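Mandelate racemase/muconate lactonizing enzyme, C-terminal domain protein (PDB 4DWD) binds magnesium and, as a member of the mandelate racemase/muconate lactonizing branch of the enolase superfamily, may act as a hydro-lyase. Local coordinates at residues A10-M15 with T24-R29; W39-S43 with A93-A97; M234-Q239 with L260-R266; G211-E215 with R240-T244; D58-F62 with R77-L82. One frame throughout, in Å; residues are numbered along the deposited sequence.

Contact 1 (A10-M15 with T24-R29); sequences ALSVAM and TSAFVR
Val13 and Met15 both come up to the rim of the Phe27 ring, close to its plane. Val13 CG2 lies 3.6 Å from Phe27 CD2, and the selenium of selenomethionine Met15 sits 5.2 Å from the Phe27 ring centroid, a Met-aromatic contact made at the edge. Bends at chi2 and chi3 fold the Met15 chain back toward the ring, and on the way its CG passes 3.3 Å from Ser25 OG. With an alanine in place of Phe27, the Met15 selenium would probably lose its aromatic partner and a gap open beside Val13. Further along the same face, Leu11 CD1 lies over one face of the Arg29 guanidinium, whose charge is met by Glu9. On the reverse face, one water accepts from Ser12 OG at 2.7 Å and from Thr24 OG1, and donates to Ser25 O. These side chains are set in place by paired backbone bonds: Leu11 with Phe27 and Val13 with Ser25, each in both directions, such as Phe27 N to Leu11 O at 2.9 Å. Phe336 meets the Phe27 ring nearly at right angles. Two adjacent antiparallel strands in this register make the beta hairpin that begins the N-terminal capping domain of the enolase superfamily.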
# COMPACT_ATOMS: atom_id res chain seq x y z
N ALA B 10 -45.74 -15.04 -9.36
CA ALA B 10 -45.12 -13.72 -9.50
C ALA B 10 -46.22 -12.71 -9.82
O ALA B 10 -46.91 -12.84 -10.83
CB ALA B 10 -44.07 -13.74 -10.61
N LEU B 11 -46.39 -11.71 -8.96
CA LEU B 11 -47.53 -10.79 -9.02
C LEU B 11 -47.10 -9.33 -9.10
O LEU B 11 -46.34 -8.84 -8.26
CB LEU B 11 -48.40 -10.98 -7.77
CG LEU B 11 -48.95 -12.39 -7.49
CD1 LEU B 11 -49.69 -12.40 -6.16
CD2 LEU B 11 -49.84 -12.88 -8.62
N SER B 12 -47.60 -8.64 -10.13
CA SER B 12 -47.44 -7.20 -10.26
C SER B 12 -48.72 -6.58 -9.72
O SER B 12 -49.82 -6.86 -10.24
CB SER B 12 -47.22 -6.82 -11.73
OG SER B 12 -47.28 -5.42 -11.93
N VAL B 13 -48.59 -5.76 -8.68
CA VAL B 13 -49.75 -5.29 -7.92
C VAL B 13 -49.84 -3.76 -7.88
O VAL B 13 -48.88 -3.08 -7.50
CB VAL B 13 -49.71 -5.86 -6.48
CG1 VAL B 13 -50.93 -5.42 -5.66
CG2 VAL B 13 -49.63 -7.38 -6.51
N ALA B 14 -51.00 -3.23 -8.28
CA ALA B 14 -51.31 -1.80 -8.19
C ALA B 14 -51.51 -1.42 -6.72
O ALA B 14 -52.33 -2.03 -6.03
CB ALA B 14 -52.55 -1.48 -9.01
N MSE B 15 -50.76 -0.43 -6.25
CA MSE B 15 -50.75 -0.08 -4.82
C MSE B 15 -51.40 1.25 -4.53
O MSE B 15 -51.27 2.20 -5.32
CB MSE B 15 -49.30 -0.02 -4.35
CG MSE B 15 -48.62 -1.39 -4.44
SE MSE B 15 -49.20 -2.64 -3.04
CE MSE B 15 -48.16 -1.92 -1.54
N THR B 24 -46.80 0.72 -8.65
CA THR B 24 -46.92 -0.75 -8.61
C THR B 24 -45.76 -1.44 -7.92
O THR B 24 -44.62 -0.96 -7.95
CB THR B 24 -47.20 -1.44 -9.98
OG1 THR B 24 -45.99 -1.54 -10.74
CG2 THR B 24 -48.26 -0.70 -10.78
N SER B 25 -46.07 -2.57 -7.31
CA SER B 25 -45.13 -3.37 -6.56
C SER B 25 -45.02 -4.77 -7.14
O SER B 25 -45.80 -5.17 -8.02
CB SER B 25 -45.55 -3.41 -5.09
OG SER B 25 -45.43 -2.11 -4.53
N ALA B 26 -44.00 -5.48 -6.67
CA ALA B 26 -43.66 -6.79 -7.20
C ALA B 26 -43.55 -7.80 -6.06
O ALA B 26 -42.63 -7.74 -5.23
CB ALA B 26 -42.36 -6.70 -7.99
N PHE B 27 -44.51 -8.74 -6.03
CA PHE B 27 -44.58 -9.71 -4.95
C PHE B 27 -44.45 -11.12 -5.46
O PHE B 27 -44.75 -11.40 -6.63
CB PHE B 27 -45.89 -9.55 -4.15
CG PHE B 27 -46.05 -8.20 -3.52
CD1 PHE B 27 -45.20 -7.80 -2.49
CD2 PHE B 27 -47.04 -7.32 -3.95
CE1 PHE B 27 -45.35 -6.55 -1.89
CE2 PHE B 27 -47.19 -6.06 -3.37
CZ PHE B 27 -46.33 -5.68 -2.34
N VAL B 28 -43.98 -12.00 -4.59
CA VAL B 28 -43.95 -13.43 -4.86
C VAL B 28 -44.81 -14.10 -3.80
O VAL B 28 -44.61 -13.89 -2.60
CB VAL B 28 -42.51 -14.00 -4.87
CG1 VAL B 28 -42.52 -15.51 -5.01
CG2 VAL B 28 -41.70 -13.39 -6.01
N ARG B 29 -45.78 -14.90 -4.24
CA ARG B 29 -46.58 -15.70 -3.32
C ARG B 29 -46.22 -17.16 -3.51
O ARG B 29 -46.33 -17.69 -4.62
CB ARG B 29 -48.08 -15.47 -3.55
CG ARG B 29 -48.94 -16.39 -2.67
CD ARG B 29 -50.41 -16.03 -2.69
NE ARG B 29 -50.98 -16.04 -4.03
CZ ARG B 29 -52.10 -15.40 -4.36
NH1 ARG B 29 -52.75 -14.69 -3.45
NH2 ARG B 29 -52.55 -15.46 -5.60
O HOH W 1 -45.31 -4.25 -10.51

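Contact 2 (W39-S43 with A93-A97); sequences WGEAS and AALAA
Strand against helix is the theme here: within the alpha+beta N-terminal domain, strand 37-42 packs on an early turn of helix 90-110, the short segments running nearly antiparallel with their axes 6.3 Å apart. Small residues make such closeness possible. Gly40 CA stands 3.2 Å from Ala97 O in a nearly straight CA-H...O contact, and a side chain on Gly40 would run into that carbonyl. At the next strand residue, Glu41, Ala97 CB presses on the peptide, 3.4 Å from Glu41 O, while Ala97 CA makes a more bent CA-H...O contact with the same oxygen. The contact buries Glu41 N and O without a hydrogen-bonding partner for either. The methyl of Ala42 fits between successive helical turns, its CB 4.0 Å from both Ala93 CB and Ala97 CB and 3.6 Å from Ala93 O. Ala93 CB also reaches Ser43 N at 4.0 Å. No hydrogen bond crosses the interface. Glu41 CB points away from the helix, and OE1 is hydrogen-bonded to Gly305 N; Ser43 OG bonds Lys274. Strand 24-32 borders the strand through backbone bonds to Val28 and Ala26, whereas helix 49-63 packs on Ala93 and Ala94.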
# COMPACT_ATOMS: atom_id res chain seq x y z
N TRP B 39 -45.16 -14.84 1.73
CA TRP B 39 -45.07 -13.64 0.91
C TRP B 39 -43.67 -13.10 0.83
O TRP B 39 -43.00 -12.93 1.85
CB TRP B 39 -45.98 -12.56 1.48
CG TRP B 39 -47.42 -12.82 1.14
CD1 TRP B 39 -48.40 -13.38 1.94
CD2 TRP B 39 -48.06 -12.54 -0.14
NE1 TRP B 39 -49.59 -13.45 1.26
CE2 TRP B 39 -49.45 -12.97 0.00
CE3 TRP B 39 -47.64 -11.99 -1.35
CZ2 TRP B 39 -50.37 -12.84 -1.04
CZ3 TRP B 39 -48.57 -11.87 -2.39
CH2 TRP B 39 -49.90 -12.29 -2.23
N GLY B 40 -43.23 -12.77 -0.38
CA GLY B 40 -41.94 -12.12 -0.61
C GLY B 40 -42.12 -10.90 -1.50
O GLY B 40 -43.19 -10.68 -2.08
N GLU B 41 -41.07 -10.09 -1.61
CA GLU B 41 -41.13 -8.86 -2.39
C GLU B 41 -39.81 -8.63 -3.10
O GLU B 41 -38.75 -8.87 -2.51
CB GLU B 41 -41.47 -7.66 -1.50
CG GLU B 41 -41.57 -6.37 -2.29
CD GLU B 41 -42.24 -5.23 -1.55
OE1 GLU B 41 -42.51 -5.32 -0.33
OE2 GLU B 41 -42.50 -4.21 -2.22
N ALA B 42 -39.89 -8.20 -4.37
CA ALA B 42 -38.71 -7.77 -5.14
C ALA B 42 -38.76 -6.26 -5.30
O ALA B 42 -39.84 -5.69 -5.49
CB ALA B 42 -38.71 -8.41 -6.53
N SER B 43 -37.60 -5.60 -5.27
CA SER B 43 -37.54 -4.15 -5.44
C SER B 43 -38.25 -3.78 -6.75
O SER B 43 -37.88 -4.30 -7.81
CB SER B 43 -36.09 -3.69 -5.47
OG SER B 43 -36.00 -2.27 -5.42
N ALA B 93 -32.89 -9.43 -6.94
CA ALA B 93 -34.20 -9.07 -6.36
C ALA B 93 -35.19 -10.22 -6.48
O ALA B 93 -35.97 -10.46 -5.56
CB ALA B 93 -34.76 -7.80 -6.99
N ALA B 94 -35.17 -10.93 -7.61
CA ALA B 94 -35.99 -12.13 -7.78
C ALA B 94 -35.68 -13.18 -6.71
O ALA B 94 -36.58 -13.75 -6.09
CB ALA B 94 -35.79 -12.71 -9.17
N LEU B 95 -34.39 -13.41 -6.49
CA LEU B 95 -33.93 -14.35 -5.46
C LEU B 95 -34.30 -13.88 -4.05
O LEU B 95 -34.77 -14.69 -3.24
CB LEU B 95 -32.43 -14.59 -5.60
CG LEU B 95 -32.03 -15.35 -6.86
CD1 LEU B 95 -30.54 -15.17 -7.14
CD2 LEU B 95 -32.37 -16.83 -6.74
N ALA B 96 -34.12 -12.58 -3.78
CA ALA B 96 -34.49 -12.00 -2.48
C ALA B 96 -35.96 -12.22 -2.20
O ALA B 96 -36.32 -12.61 -1.09
CB ALA B 96 -34.18 -10.51 -2.46
N ALA B 97 -36.81 -11.97 -3.20
CA ALA B 97 -38.26 -12.12 -3.01
C ALA B 97 -38.61 -13.56 -2.62
O ALA B 97 -39.44 -13.80 -1.73
CB ALA B 97 -38.99 -11.71 -4.28

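Contact 3 (M234-Q239 with L260-R266); sequences MGEVAQ and LILSGVR
Selenomethionine Met234 leads off with its CG, which lies 3.9 Å from Val265 CG2 and a little farther from Leu260 CD1; the bent chain then carries selenium away from this pair. The shortest CA-to-CA distance, 4.0 Å, is from Gly235 to Gly264. Gly235 CA makes a CA-H...O contact with Ser263 O at 3.2 Å, and a side chain on either glycine would clash. Gly264 also closes a Schellman motif with positive phi (129°), at which a CB would press on the preceding carbonyl oxygen. One turn on, Ala238 CB rests 3.6 Å from Gly264 O. Gln239, bent at chi2 (-66°), curls back so that NE2 donates to the same oxygen at 2.8 Å, with an N-H...O angle of 165°. This bond lies in the carbonyl plane, on a lone pair, and in the amide plane too. In one of two Arg266 conformers, Gly264 O lies over one face of the guanidinium and NH1 donates to Ile261 O. Glu236 of a second subunit takes both Gln239 NE2 and, in that conformer, Arg266 NH2. The contact thus joins two successive outer helices of the barrel domain, 231-240 and 254-263, with helix 204-216 flanking the first and helix 277-291 the second.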
# COMPACT_ATOMS: atom_id res chain seq x y z
N MSE B 234 -16.17 6.31 -4.05
CA MSE B 234 -17.09 6.31 -2.90
C MSE B 234 -16.33 6.15 -1.61
O MSE B 234 -16.54 6.91 -0.67
CB MSE B 234 -18.09 5.17 -3.09
CG MSE B 234 -19.24 5.17 -2.08
SE MSE B 234 -20.62 6.53 -2.46
CE MSE B 234 -21.34 5.60 -4.04
N GLY B 235 -15.43 5.17 -1.56
CA GLY B 235 -14.64 4.94 -0.36
C GLY B 235 -13.63 6.04 -0.08
O GLY B 235 -13.33 6.34 1.07
N GLU B 236 -13.09 6.63 -1.15
CA GLU B 236 -12.15 7.76 -1.01
C GLU B 236 -12.85 8.94 -0.34
O GLU B 236 -12.31 9.55 0.60
CB GLU B 236 -11.61 8.17 -2.38
CG GLU B 236 -10.75 9.43 -2.32
CD GLU B 236 -10.18 9.80 -3.67
OE1 GLU B 236 -9.61 8.91 -4.33
OE2 GLU B 236 -10.29 10.99 -4.06
N VAL B 237 -14.06 9.24 -0.82
CA VAL B 237 -14.81 10.36 -0.26
C VAL B 237 -15.13 10.04 1.20
O VAL B 237 -14.98 10.93 2.07
CB VAL B 237 -16.09 10.65 -1.07
CG1 VAL B 237 -17.03 11.60 -0.33
CG2 VAL B 237 -15.72 11.19 -2.45
N ALA B 238 -15.49 8.79 1.49
CA ALA B 238 -15.77 8.37 2.87
C ALA B 238 -14.55 8.60 3.79
O ALA B 238 -14.70 9.07 4.91
CB ALA B 238 -16.19 6.90 2.89
N GLN B 239 -13.36 8.28 3.31
CA GLN B 239 -12.18 8.43 4.15
C GLN B 239 -11.70 9.86 4.25
O GLN B 239 -11.07 10.22 5.23
CB GLN B 239 -11.06 7.51 3.66
CG GLN B 239 -11.34 6.04 3.92
CD GLN B 239 -11.38 5.69 5.40
OE1 GLN B 239 -10.50 6.10 6.17
NE2 GLN B 239 -12.41 4.95 5.80
N LEU B 260 -16.94 -2.79 -1.25
CA LEU B 260 -17.34 -1.46 -0.82
C LEU B 260 -16.71 -1.12 0.53
O LEU B 260 -16.23 -0.01 0.75
CB LEU B 260 -18.87 -1.38 -0.78
CG LEU B 260 -19.48 -0.03 -0.43
CD1 LEU B 260 -19.19 1.01 -1.50
CD2 LEU B 260 -20.98 -0.20 -0.26
N ILE B 261 -16.70 -2.09 1.44
CA ILE B 261 -16.08 -1.90 2.74
C ILE B 261 -14.57 -1.68 2.57
O ILE B 261 -13.99 -0.76 3.17
CB ILE B 261 -16.38 -3.11 3.64
CG1 ILE B 261 -17.87 -3.10 4.02
CG2 ILE B 261 -15.49 -3.11 4.88
CD1 ILE B 261 -18.30 -4.37 4.73
N LEU B 262 -13.92 -2.50 1.74
CA LEU B 262 -12.48 -2.35 1.58
C LEU B 262 -12.10 -1.00 0.96
O LEU B 262 -11.02 -0.47 1.23
CB LEU B 262 -11.86 -3.54 0.82
CG LEU B 262 -11.87 -4.92 1.50
CD1 LEU B 262 -11.07 -5.90 0.64
CD2 LEU B 262 -11.39 -4.93 2.95
N SER B 263 -13.01 -0.43 0.16
CA SER B 263 -12.74 0.87 -0.45
C SER B 263 -12.69 1.99 0.57
O SER B 263 -12.13 3.06 0.29
CB SER B 263 -13.80 1.20 -1.51
OG SER B 263 -14.99 1.73 -0.94
N GLY B 264 -13.29 1.78 1.74
CA GLY B 264 -13.25 2.81 2.79
C GLY B 264 -14.58 3.20 3.39
O GLY B 264 -14.62 3.98 4.32
N VAL B 265 -15.67 2.64 2.88
CA VAL B 265 -17.02 2.96 3.39
C VAL B 265 -17.25 2.29 4.76
O VAL B 265 -16.98 1.09 4.94
CB VAL B 265 -18.09 2.57 2.35
CG1 VAL B 265 -19.49 2.74 2.93
CG2 VAL B 265 -17.90 3.40 1.07
N ARG B 266 -17.76 3.07 5.73
CA ARG B 266 -17.91 2.57 7.09
C ARG B 266 -19.37 2.51 7.55
O ARG B 266 -19.64 2.27 8.71
CB ARG B 266 -17.07 3.42 8.07
CG ARG B 266 -15.58 3.42 7.73
CD ARG B 266 -14.98 2.04 7.92
NE ARG B 266 -13.61 1.95 7.40
CZ ARG B 266 -13.24 1.27 6.32
NH1 ARG B 266 -14.14 0.58 5.60
NH2 ARG B 266 -11.96 1.28 5.97

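Contact 4 (G211-E215 with R240-T244); sequences GRALE and RLDIT
This is a helix-to-loop contact on the outside of the barrel domain, polar toward the subunit interface and apolar beneath, where helix 204-216 meets the turn that follows helix 231-240. One carboxylate oxygen does most of the polar work. Glu215 OE2 accepts from Asp242 N at 2.7 Å and from Ile243 N at 2.8 Å; the second bond is straighter (169° against 141°), and both donors come from the same face, above the carboxylate plane. The other oxygen, OE1, takes Arg212 NH1 on its syn lone pair at 2.9 Å, a salt bridge within the helix that lies in the guanidinium plane and, together with the two N-H bonds, should limit rotation of the carboxylate. Two backbone N-H groups and an arginine therefore grip this group, which would probably favour its charged form. Arg212 bends at chi2 (-53°) to bring its guanidinium back over the loop, and Leu241 CD2 covers one face, offset toward the rim. Two waters fill in the polar side: one joins Arg212 NH1 to Arg240 O and Asp242 OD1, the other donates to Asp242 OD2 and, at longer range, to Glu215 OE1. The latter two oxygens, like in charge, stay 4.1 Å apart, and Asp242 OD2 has its main partner in Arg212 of the second subunit. Beneath, Leu241 CD1 comes 3.9 Å from Gly211 CA, where any side chain would collide with it, and Ile243 CD1 lies 3.8 Å from Leu214 CB. Phe222 of strand 221-223 touches Leu214, Leu241 and Ile243, and Ala181 of helix 174-188 packs on Leu214.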
# COMPACT_ATOMS: atom_id res chain seq x y z
N GLY B 211 -20.06 17.76 1.53
CA GLY B 211 -19.71 17.13 2.80
C GLY B 211 -19.24 18.11 3.86
O GLY B 211 -19.69 18.04 5.01
N ARG B 212 -18.33 19.02 3.49
CA ARG B 212 -17.85 20.01 4.46
C ARG B 212 -18.97 20.93 4.93
O ARG B 212 -19.04 21.26 6.11
CB ARG B 212 -16.68 20.82 3.90
CG ARG B 212 -15.43 20.01 3.65
CD ARG B 212 -14.99 19.21 4.88
NE ARG B 212 -13.67 18.64 4.63
CZ ARG B 212 -13.13 17.64 5.32
NH1 ARG B 212 -13.77 17.09 6.35
NH2 ARG B 212 -11.91 17.23 4.99
N ALA B 213 -19.84 21.33 4.01
CA ALA B 213 -20.99 22.14 4.38
C ALA B 213 -21.94 21.40 5.32
O ALA B 213 -22.48 21.97 6.28
CB ALA B 213 -21.71 22.65 3.15
N LEU B 214 -22.13 20.10 5.08
CA LEU B 214 -22.98 19.29 5.95
C LEU B 214 -22.35 19.11 7.34
O LEU B 214 -23.05 19.07 8.35
CB LEU B 214 -23.29 17.92 5.33
CG LEU B 214 -24.07 17.97 4.02
CD1 LEU B 214 -24.17 16.58 3.43
CD2 LEU B 214 -25.46 18.54 4.23
N GLU B 215 -21.01 19.01 7.39
CA GLU B 215 -20.30 18.95 8.67
C GLU B 215 -20.49 20.24 9.47
O GLU B 215 -20.76 20.19 10.67
CB GLU B 215 -18.81 18.68 8.46
CG GLU B 215 -18.55 17.25 8.00
CD GLU B 215 -17.16 17.00 7.44
OE1 GLU B 215 -16.29 17.90 7.51
OE2 GLU B 215 -16.95 15.88 6.93
N ARG B 240 -12.01 10.68 3.24
CA ARG B 240 -11.55 12.08 3.23
C ARG B 240 -12.39 12.96 4.14
O ARG B 240 -11.87 13.92 4.70
CB ARG B 240 -11.52 12.63 1.80
CG ARG B 240 -10.32 12.11 1.02
CD ARG B 240 -10.36 12.44 -0.45
NE ARG B 240 -10.06 13.85 -0.67
CZ ARG B 240 -9.95 14.41 -1.86
NH1 ARG B 240 -10.13 13.69 -2.96
NH2 ARG B 240 -9.68 15.71 -1.94
N LEU B 241 -13.67 12.63 4.31
CA LEU B 241 -14.60 13.43 5.11
C LEU B 241 -14.67 12.97 6.56
O LEU B 241 -14.21 11.86 6.89
CB LEU B 241 -16.00 13.40 4.49
CG LEU B 241 -16.13 14.15 3.16
CD1 LEU B 241 -17.53 13.89 2.65
CD2 LEU B 241 -15.91 15.65 3.35
N ASP B 242 -15.26 13.81 7.41
CA ASP B 242 -15.57 13.44 8.78
C ASP B 242 -16.99 12.91 8.90
O ASP B 242 -17.23 11.92 9.60
CB ASP B 242 -15.40 14.64 9.73
CG ASP B 242 -13.95 15.07 9.89
OD1 ASP B 242 -13.02 14.27 9.61
OD2 ASP B 242 -13.76 16.23 10.31
N ILE B 243 -17.94 13.56 8.23
CA ILE B 243 -19.33 13.08 8.22
C ILE B 243 -19.33 11.65 7.67
O ILE B 243 -18.58 11.33 6.76
CB ILE B 243 -20.28 14.00 7.41
CG1 ILE B 243 -21.74 13.52 7.54
CG2 ILE B 243 -19.84 14.10 5.95
CD1 ILE B 243 -22.75 14.55 7.05
N THR B 244 -20.17 10.79 8.23
CA THR B 244 -20.20 9.39 7.83
C THR B 244 -20.82 9.24 6.46
O THR B 244 -22.00 9.53 6.27
CB THR B 244 -21.02 8.56 8.82
OG1 THR B 244 -20.48 8.73 10.13
CG2 THR B 244 -21.00 7.07 8.43
O HOH W 2 -11.84 15.01 7.26
O HOH W 3 -15.53 18.13 10.68

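Contact 5 (D58-F62 with R77-L82); sequences DIAPF and RMMHRL
Selenomethionine Met78 and Phe62 form the close-packed middle: selenium lies 3.5 Å from Phe62 CD2 and 4.2 Å from the ring centroid, an oblique Met-aromatic contact in which the side chains run alongside one another, pointing opposite ways. Phe62 reaches across because its CG stands anti to the backbone N (chi1 172°). Met78, bent at chi2 and chi3, turns its methyl back to within 3.5 Å of Asp58 O and also against Ile59 CG1. Leu82 extends this apolar patch, with CD1 at 4.0 Å from Ile59 CG1 and CD2 at 3.7 Å from Asp58 CB. Segments 58-62 and 77-81, from the paired helices 49-63 and 71-81 of the N-terminal domain, have axes 10.9 Å apart at 139°, so side chains rather than backbones bridge them. Ala94 and Leu95 of helix 90-110 close the inner side against Ile59 and Met78. Toward the outside the grip is looser. Arg77 lays its CD 3.7 Å from Phe62 CZ, and exposed Arg81 turns a face of its guanidinium to Phe62 CD1, 3.8 Å from NH2, while its edge faces Asp58 O without a hydrogen bond. Replacing Phe62 by an alanine would probably uncover the Met78 selenium and leave both arginine side chains freer to swing. Leu46 of a fifth subunit packs on Asp58 and Leu82, and Trp122 of a fourth on Arg77.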
# COMPACT_ATOMS: atom_id res chain seq x y z
N ASP B 58 -37.69 -18.82 -14.55
CA ASP B 58 -36.43 -19.45 -14.16
C ASP B 58 -36.46 -20.11 -12.79
O ASP B 58 -35.93 -21.22 -12.62
CB ASP B 58 -35.27 -18.45 -14.26
CG ASP B 58 -35.17 -17.78 -15.62
OD1 ASP B 58 -35.44 -18.44 -16.66
OD2 ASP B 58 -34.82 -16.59 -15.66
N ILE B 59 -37.08 -19.46 -11.82
CA ILE B 59 -37.01 -19.92 -10.43
C ILE B 59 -38.17 -20.83 -10.05
O ILE B 59 -37.95 -21.92 -9.52
CB ILE B 59 -36.90 -18.73 -9.45
CG1 ILE B 59 -35.67 -17.88 -9.79
CG2 ILE B 59 -36.83 -19.22 -8.01
CD1 ILE B 59 -35.60 -16.56 -9.05
N ALA B 60 -39.39 -20.38 -10.33
CA ALA B 60 -40.60 -21.13 -9.99
C ALA B 60 -40.57 -22.62 -10.39
O ALA B 60 -40.85 -23.47 -9.55
CB ALA B 60 -41.84 -20.44 -10.53
N PRO B 61 -40.21 -22.94 -11.66
CA PRO B 61 -40.23 -24.36 -12.04
C PRO B 61 -39.26 -25.19 -11.22
O PRO B 61 -39.49 -26.38 -11.01
CB PRO B 61 -39.80 -24.36 -13.51
CG PRO B 61 -40.04 -22.97 -14.00
CD PRO B 61 -39.90 -22.06 -12.81
N PHE B 62 -38.19 -24.57 -10.73
CA PHE B 62 -37.20 -25.28 -9.93
C PHE B 62 -37.65 -25.48 -8.48
O PHE B 62 -37.41 -26.53 -7.90
CB PHE B 62 -35.85 -24.55 -9.98
CG PHE B 62 -34.84 -25.10 -9.02
CD1 PHE B 62 -34.14 -26.27 -9.32
CD2 PHE B 62 -34.58 -24.45 -7.81
CE1 PHE B 62 -33.20 -26.78 -8.44
CE2 PHE B 62 -33.63 -24.96 -6.92
CZ PHE B 62 -32.95 -26.13 -7.24
N ARG B 77 -28.27 -22.55 -5.18
CA ARG B 77 -28.21 -23.26 -6.47
C ARG B 77 -28.78 -22.36 -7.58
O ARG B 77 -28.18 -22.25 -8.64
CB ARG B 77 -28.93 -24.61 -6.44
CG ARG B 77 -28.63 -25.46 -7.67
CD ARG B 77 -29.31 -26.81 -7.63
NE ARG B 77 -29.11 -27.52 -6.36
CZ ARG B 77 -28.02 -28.22 -6.03
NH1 ARG B 77 -27.97 -28.83 -4.85
NH2 ARG B 77 -26.99 -28.32 -6.87
N MSE B 78 -29.91 -21.71 -7.32
CA MSE B 78 -30.53 -20.84 -8.32
C MSE B 78 -29.63 -19.67 -8.64
O MSE B 78 -29.53 -19.26 -9.80
CB MSE B 78 -31.89 -20.29 -7.87
CG MSE B 78 -33.04 -21.27 -8.02
SE MSE B 78 -33.28 -21.89 -9.87
CE MSE B 78 -32.90 -20.35 -10.99
N MSE B 79 -28.97 -19.10 -7.64
CA MSE B 79 -28.05 -17.98 -7.92
C MSE B 79 -27.04 -18.44 -8.90
O MSE B 79 -26.70 -17.70 -9.82
CB MSE B 79 -27.33 -17.36 -6.68
CG MSE B 79 -25.74 -17.31 -6.61
SE MSE B 79 -24.86 -16.29 -8.08
CE MSE B 79 -23.37 -17.49 -8.55
N HIS B 80 -26.53 -19.64 -8.76
CA HIS B 80 -25.52 -20.08 -9.70
C HIS B 80 -26.06 -20.39 -11.08
O HIS B 80 -25.39 -20.14 -12.07
CB HIS B 80 -24.63 -21.14 -9.06
CG HIS B 80 -23.68 -20.55 -8.02
ND1 HIS B 80 -24.10 -20.20 -6.78
CD2 HIS B 80 -22.34 -20.17 -8.09
CE1 HIS B 80 -23.08 -19.65 -6.09
NE2 HIS B 80 -22.01 -19.62 -6.89
N ARG B 81 -27.30 -20.88 -11.15
CA ARG B 81 -27.98 -21.05 -12.46
C ARG B 81 -28.20 -19.70 -13.15
O ARG B 81 -28.16 -19.60 -14.38
CB ARG B 81 -29.33 -21.75 -12.29
CG ARG B 81 -29.24 -23.14 -11.69
CD ARG B 81 -30.09 -24.17 -12.41
NE ARG B 81 -31.44 -23.73 -12.72
CZ ARG B 81 -32.48 -24.55 -12.86
NH1 ARG B 81 -33.68 -24.06 -13.15
NH2 ARG B 81 -32.34 -25.86 -12.68
N LEU B 82 -28.45 -18.67 -12.34
CA LEU B 82 -28.81 -17.35 -12.86
C LEU B 82 -27.64 -16.38 -12.95
O LEU B 82 -27.82 -15.20 -13.28
CB LEU B 82 -29.89 -16.72 -11.97
CG LEU B 82 -31.25 -17.39 -11.86
CD1 LEU B 82 -32.17 -16.52 -11.03
CD2 LEU B 82 -31.83 -17.64 -13.24

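In the fold
Contacts 1, 2 and 5 belong to the N-terminal domain, contacts 3 and 4 to the barrel. Contacts 1 and 2 are buried and share a sheet, since strands 24-32 and 37-42 are neighbours; backbone hydrogen bonds dominate the first, alanine and glycine packing the second. Contact 5 is nested within the chain loop that contact 2 closes and touches it through Ala94 and Leu95, but its outer side is more exposed and lined by arginines. Contacts 3 and 4, with centres 13 Å apart, share helix 231-240 and its end: close glycine-to-glycine packing beside a partly buried carboxylate gripped by backbone N-H groups. Both meet the second subunit and contact 5 the fourth and fifth, whereas no other chain touches contacts 1 and 2.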